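PDB 7D5M: oxidoreductase from Azotobacter vinelandii, which binds NAD and, as an inositol dehydrogenase homologue of the Gfo/Idh/MocA family, probably catalyses NAD-dependent oxidation of a polyol or sugar substrate. Local coordinates for residues Ser31-Asp36 with Asn335-Phe340; Gly108-Cys113 with Ala346-Asp351. All coordinates share one frame; numbering follows the deposited sequence.

Both contacts fasten the long helix 329-349, from the C-terminal family region, to the NAD-binding Rossmann fold. Contact 1 lies midway along that helix, packed on the end of helix 26-34; contact 2 lies at its last turn, against the start of strand 110-113. Their centres are 15 Å apart, and V112 of that strand bridges them: its CG1 is 3.6 Å from Y337 OH and its CG2 is 3.6 Å from F340 CD2. Contact 1 is near the cofactor, with the side chain of Y337 about 9 Å from bound NAD and about 4 Å from that of the NADH-binding T141. Contact 2 lies away from the annotated sites.

Contact 1: Ser31-Asp36 with Asn335-Phe340; sequences SAALRD and NLYYRF
Y337 carries this contact, laying its ring against A32 and A33 in the last turn of helix 26-34. One face of the ring looks onto the A33 backbone, with A33 N 3.9 Å above its plane and displaced toward the rim. The A33 methyl sits by the CD1-CE1 side of the ring, CB to CD1 3.6 Å. A32 CB comes in obliquely to CD2 at 3.7 Å, from the same side of the ring but at its other flank. A chi1 of -104°, away from the staggered positions, turns the ring broadside to the helix. F340, one turn on, reaches the opposite face, its CD2 4.0 Å above the Y337 plane. With alanines on the facing helix, the backbones come close: the CA atoms of A33 and Y337 are 5.5 Å apart. Beyond the two segments, W14 touches both A33 and Y337, and F39 meets the tyrosine ring edge-to-face. The Y337 hydroxyl is hydrogen-bonded to S89 OG and H29 ND1. The chemistry is therefore divided: the ring supplies apolar packing between helices 329-349 and 26-34, while its buried hydroxyl finds polar partners in the Rossmann fold.

Contact 2: Gly108-Cys113 with Ala346-Asp351; sequences GLHVVC and ATERGD
H110, at the start of strand 110-113, next to the edge strand 138-140 of the parallel Rossmann sheet, meets T347 and E348 in the last turn of helix 329-349, which comes from the C-terminal family region and packs on the Rossmann fold. The polar link is a His-carboxylate hydrogen bond: H110 NE2 donates to E348 OE2 over 2.8 Å, with an N-H...O angle of 152°. The oxygen accepts through its anti lone pair and lies slightly tilted from the imidazole plane. Ring and carboxylate planes are 76° apart, so the two groups meet nearly crosswise. E348 gets there by bending at chi2 (-50°), which brings its carboxylate back toward the strand. OE2 also forms a salt bridge with R136, and H110 ND1 is hydrogen-bonded to V137 N; both ring nitrogens are thus engaged, which fixes the ring's rotation. An alanine in place of H110 would probably cost E348 OE2 its donor from the strand, leaving R136 to hold the carboxylate, deprive V137 N of its acceptor and open a gap beside T347.

The apolar part is small. T347 CG2 approaches the ring edge, 3.9 Å from H110 CE1, while the threonine hydroxyl turns back to A343 O within its own helix.

G108 ends helix 97-106, and G350 ends helix 329-349, each with positive phi in a Schellman motif. Backbone bonds of the second run from G350 N to T347 O and from D351 N to A346 O. D351 then takes the N-cap position of helix 352-357, its OD1 making a weak bond to L354 N. The other carboxylate oxygen is gripped end-on by R349 in a salt bridge: NH2 lies 2.9 Å and NH1 3.1 Å from D351 OD2.

Contact 1: Ser31-Asp36 with Asn335-Phe340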
# COMPACT_ATOMS: atom_id res chain seq x y z
N SER A 31 -1.96 13.23 28.75
CA SER A 31 -1.58 13.96 27.51
C SER A 31 -2.82 14.64 26.94
O SER A 31 -2.76 15.84 26.62
CB SER A 31 -0.91 13.04 26.53
OG SER A 31 -0.28 13.79 25.50
N ALA A 32 -3.94 13.92 26.84
CA ALA A 32 -5.20 14.40 26.24
C ALA A 32 -5.91 15.38 27.19
O ALA A 32 -6.44 16.39 26.71
CB ALA A 32 -6.08 13.22 25.91
N ALA A 33 -5.95 15.07 28.48
CA ALA A 33 -6.71 15.86 29.48
C ALA A 33 -6.06 17.24 29.71
O ALA A 33 -6.79 18.25 29.80
CB ALA A 33 -6.82 15.08 30.76
N LEU A 34 -4.73 17.30 29.75
CA LEU A 34 -4.00 18.53 30.13
C LEU A 34 -3.90 19.46 28.92
O LEU A 34 -3.67 20.67 29.09
CB LEU A 34 -2.63 18.15 30.68
CG LEU A 34 -2.66 17.30 31.95
CD1 LEU A 34 -1.26 16.89 32.34
CD2 LEU A 34 -3.35 18.03 33.09
N ARG A 35 -4.11 18.92 27.73
CA ARG A 35 -3.96 19.68 26.47
C ARG A 35 -5.02 20.78 26.40
O ARG A 35 -6.18 20.55 26.81
CB ARG A 35 -4.08 18.73 25.28
CG ARG A 35 -3.51 19.32 23.99
CD ARG A 35 -3.64 18.27 22.91
NE ARG A 35 -2.85 18.59 21.73
CZ ARG A 35 -2.66 17.75 20.73
NH1 ARG A 35 -3.25 16.57 20.73
NH2 ARG A 35 -1.93 18.12 19.69
N ASP A 36 -4.62 21.97 25.92
CA ASP A 36 -5.56 23.05 25.54
C ASP A 36 -6.39 23.51 26.75
O ASP A 36 -7.54 23.91 26.55
CB ASP A 36 -6.50 22.62 24.41
CG ASP A 36 -5.79 22.07 23.20
OD1 ASP A 36 -4.64 22.49 22.95
OD2 ASP A 36 -6.38 21.20 22.51
N ASN A 335 -9.38 15.07 21.37
CA ASN A 335 -10.70 15.45 20.81
C ASN A 335 -11.82 14.94 21.73
O ASN A 335 -12.81 15.67 21.90
CB ASN A 335 -10.84 14.95 19.37
CG ASN A 335 -9.86 15.65 18.46
OD1 ASN A 335 -9.43 16.77 18.77
ND2 ASN A 335 -9.50 15.01 17.35
N LEU A 336 -11.68 13.77 22.34
CA LEU A 336 -12.69 13.29 23.33
C LEU A 336 -12.58 14.14 24.60
O LEU A 336 -13.63 14.55 25.11
CB LEU A 336 -12.47 11.82 23.67
CG LEU A 336 -12.66 10.81 22.54
CD1 LEU A 336 -12.90 9.45 23.15
CD2 LEU A 336 -13.79 11.20 21.59
N TYR A 337 -11.37 14.33 25.11
CA TYR A 337 -11.17 14.93 26.45
C TYR A 337 -11.65 16.39 26.46
O TYR A 337 -12.22 16.81 27.48
CB TYR A 337 -9.73 14.74 26.95
CG TYR A 337 -9.59 13.67 28.01
CD1 TYR A 337 -9.87 13.95 29.33
CD2 TYR A 337 -9.19 12.38 27.70
CE1 TYR A 337 -9.75 13.00 30.33
CE2 TYR A 337 -9.06 11.40 28.69
CZ TYR A 337 -9.35 11.72 30.01
OH TYR A 337 -9.22 10.79 31.01
N TYR A 338 -11.47 17.17 25.39
CA TYR A 338 -11.97 18.57 25.43
C TYR A 338 -13.50 18.53 25.43
O TYR A 338 -14.10 19.38 26.08
CB TYR A 338 -11.39 19.48 24.34
CG TYR A 338 -12.14 19.49 23.03
CD1 TYR A 338 -13.38 20.09 22.92
CD2 TYR A 338 -11.59 18.92 21.90
CE1 TYR A 338 -14.08 20.09 21.73
CE2 TYR A 338 -12.27 18.92 20.69
CZ TYR A 338 -13.52 19.51 20.60
OH TYR A 338 -14.21 19.51 19.42
N ARG A 339 -14.11 17.55 24.76
CA ARG A 339 -15.59 17.41 24.75
C ARG A 339 -16.05 17.00 26.15
O ARG A 339 -17.10 17.52 26.62
CB ARG A 339 -16.04 16.41 23.68
CG ARG A 339 -15.87 16.93 22.26
CD ARG A 339 -16.31 15.85 21.29
NE ARG A 339 -16.47 16.32 19.92
CZ ARG A 339 -15.48 16.58 19.09
NH1 ARG A 339 -14.22 16.48 19.50
NH2 ARG A 339 -15.74 16.97 17.85
N PHE A 340 -15.34 16.08 26.80
CA PHE A 340 -15.63 15.71 28.20
C PHE A 340 -15.64 16.97 29.07
O PHE A 340 -16.61 17.16 29.84
CB PHE A 340 -14.64 14.69 28.76
CG PHE A 340 -14.61 13.34 28.09
CD1 PHE A 340 -15.73 12.83 27.45
CD2 PHE A 340 -13.46 12.57 28.12
CE1 PHE A 340 -15.70 11.59 26.83
CE2 PHE A 340 -13.44 11.32 27.51
CZ PHE A 340 -14.56 10.83 26.87

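Contact 2: Gly108-Cys113 with Ala346-Asp351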
# COMPACT_ATOMS: atom_id res chain seq x y z
N GLY A 108 -20.51 13.15 43.89
CA GLY A 108 -20.88 14.32 43.06
C GLY A 108 -19.79 14.68 42.06
O GLY A 108 -19.76 15.84 41.62
N LEU A 109 -18.95 13.72 41.68
CA LEU A 109 -17.85 13.97 40.72
C LEU A 109 -18.26 13.48 39.32
O LEU A 109 -18.93 12.45 39.22
CB LEU A 109 -16.58 13.25 41.18
CG LEU A 109 -16.04 13.66 42.54
CD1 LEU A 109 -14.84 12.80 42.92
CD2 LEU A 109 -15.65 15.14 42.56
N HIS A 110 -17.84 14.21 38.28
CA HIS A 110 -17.85 13.70 36.89
C HIS A 110 -16.74 12.66 36.75
O HIS A 110 -15.75 12.72 37.50
CB HIS A 110 -17.69 14.84 35.88
CG HIS A 110 -18.68 15.93 36.04
ND1 HIS A 110 -19.99 15.79 35.65
CD2 HIS A 110 -18.55 17.17 36.55
CE1 HIS A 110 -20.62 16.92 35.89
NE2 HIS A 110 -19.76 17.78 36.46
N VAL A 111 -16.93 11.72 35.83
CA VAL A 111 -16.00 10.58 35.67
C VAL A 111 -15.66 10.42 34.20
O VAL A 111 -16.54 10.60 33.33
CB VAL A 111 -16.61 9.28 36.25
CG1 VAL A 111 -15.64 8.11 36.10
CG2 VAL A 111 -17.02 9.46 37.70
N VAL A 112 -14.39 10.09 33.94
CA VAL A 112 -13.97 9.43 32.68
C VAL A 112 -13.50 8.03 33.07
O VAL A 112 -12.50 7.92 33.82
CB VAL A 112 -12.89 10.20 31.93
CG1 VAL A 112 -12.50 9.47 30.65
CG2 VAL A 112 -13.33 11.63 31.63
N CYS A 113 -14.22 7.01 32.62
CA CYS A 113 -13.97 5.61 33.03
C CYS A 113 -13.35 4.86 31.86
O CYS A 113 -13.87 4.95 30.73
CB CYS A 113 -15.23 4.92 33.52
SG CYS A 113 -14.88 3.29 34.24
N ALA A 346 -20.56 22.51 31.07
CA ALA A 346 -21.94 22.81 30.60
C ALA A 346 -22.95 22.29 31.64
O ALA A 346 -23.99 22.96 31.85
CB ALA A 346 -22.21 22.23 29.24
N THR A 347 -22.66 21.14 32.26
CA THR A 347 -23.57 20.52 33.26
C THR A 347 -23.62 21.46 34.47
O THR A 347 -24.75 21.80 34.92
CB THR A 347 -23.13 19.08 33.61
OG1 THR A 347 -23.22 18.28 32.43
CG2 THR A 347 -23.97 18.47 34.70
N GLU A 348 -22.46 21.90 34.96
CA GLU A 348 -22.33 22.83 36.11
C GLU A 348 -23.08 24.13 35.82
O GLU A 348 -23.74 24.65 36.73
CB GLU A 348 -20.86 23.13 36.42
CG GLU A 348 -20.08 21.93 36.91
CD GLU A 348 -20.75 21.16 38.03
OE1 GLU A 348 -21.20 21.81 38.99
OE2 GLU A 348 -20.83 19.91 37.93
N ARG A 349 -23.00 24.64 34.58
CA ARG A 349 -23.59 25.96 34.20
C ARG A 349 -25.08 25.82 33.85
O ARG A 349 -25.75 26.86 33.72
CB ARG A 349 -22.80 26.56 33.03
CG ARG A 349 -21.40 27.01 33.40
CD ARG A 349 -20.71 27.78 32.28
NE ARG A 349 -20.60 27.01 31.04
CZ ARG A 349 -21.42 27.09 29.99
NH1 ARG A 349 -22.46 27.91 30.00
NH2 ARG A 349 -21.21 26.33 28.93
N GLY A 350 -25.59 24.59 33.67
CA GLY A 350 -26.97 24.35 33.19
C GLY A 350 -27.16 24.81 31.76
O GLY A 350 -28.25 25.33 31.44
N ASP A 351 -26.15 24.62 30.90
CA ASP A 351 -26.16 25.03 29.47
C ASP A 351 -26.68 23.85 28.64
O ASP A 351 -25.87 23.16 27.98
CB ASP A 351 -24.78 25.56 29.07
CG ASP A 351 -24.69 26.16 27.68
OD1 ASP A 351 -25.67 26.05 26.93
OD2 ASP A 351 -23.62 26.72 27.35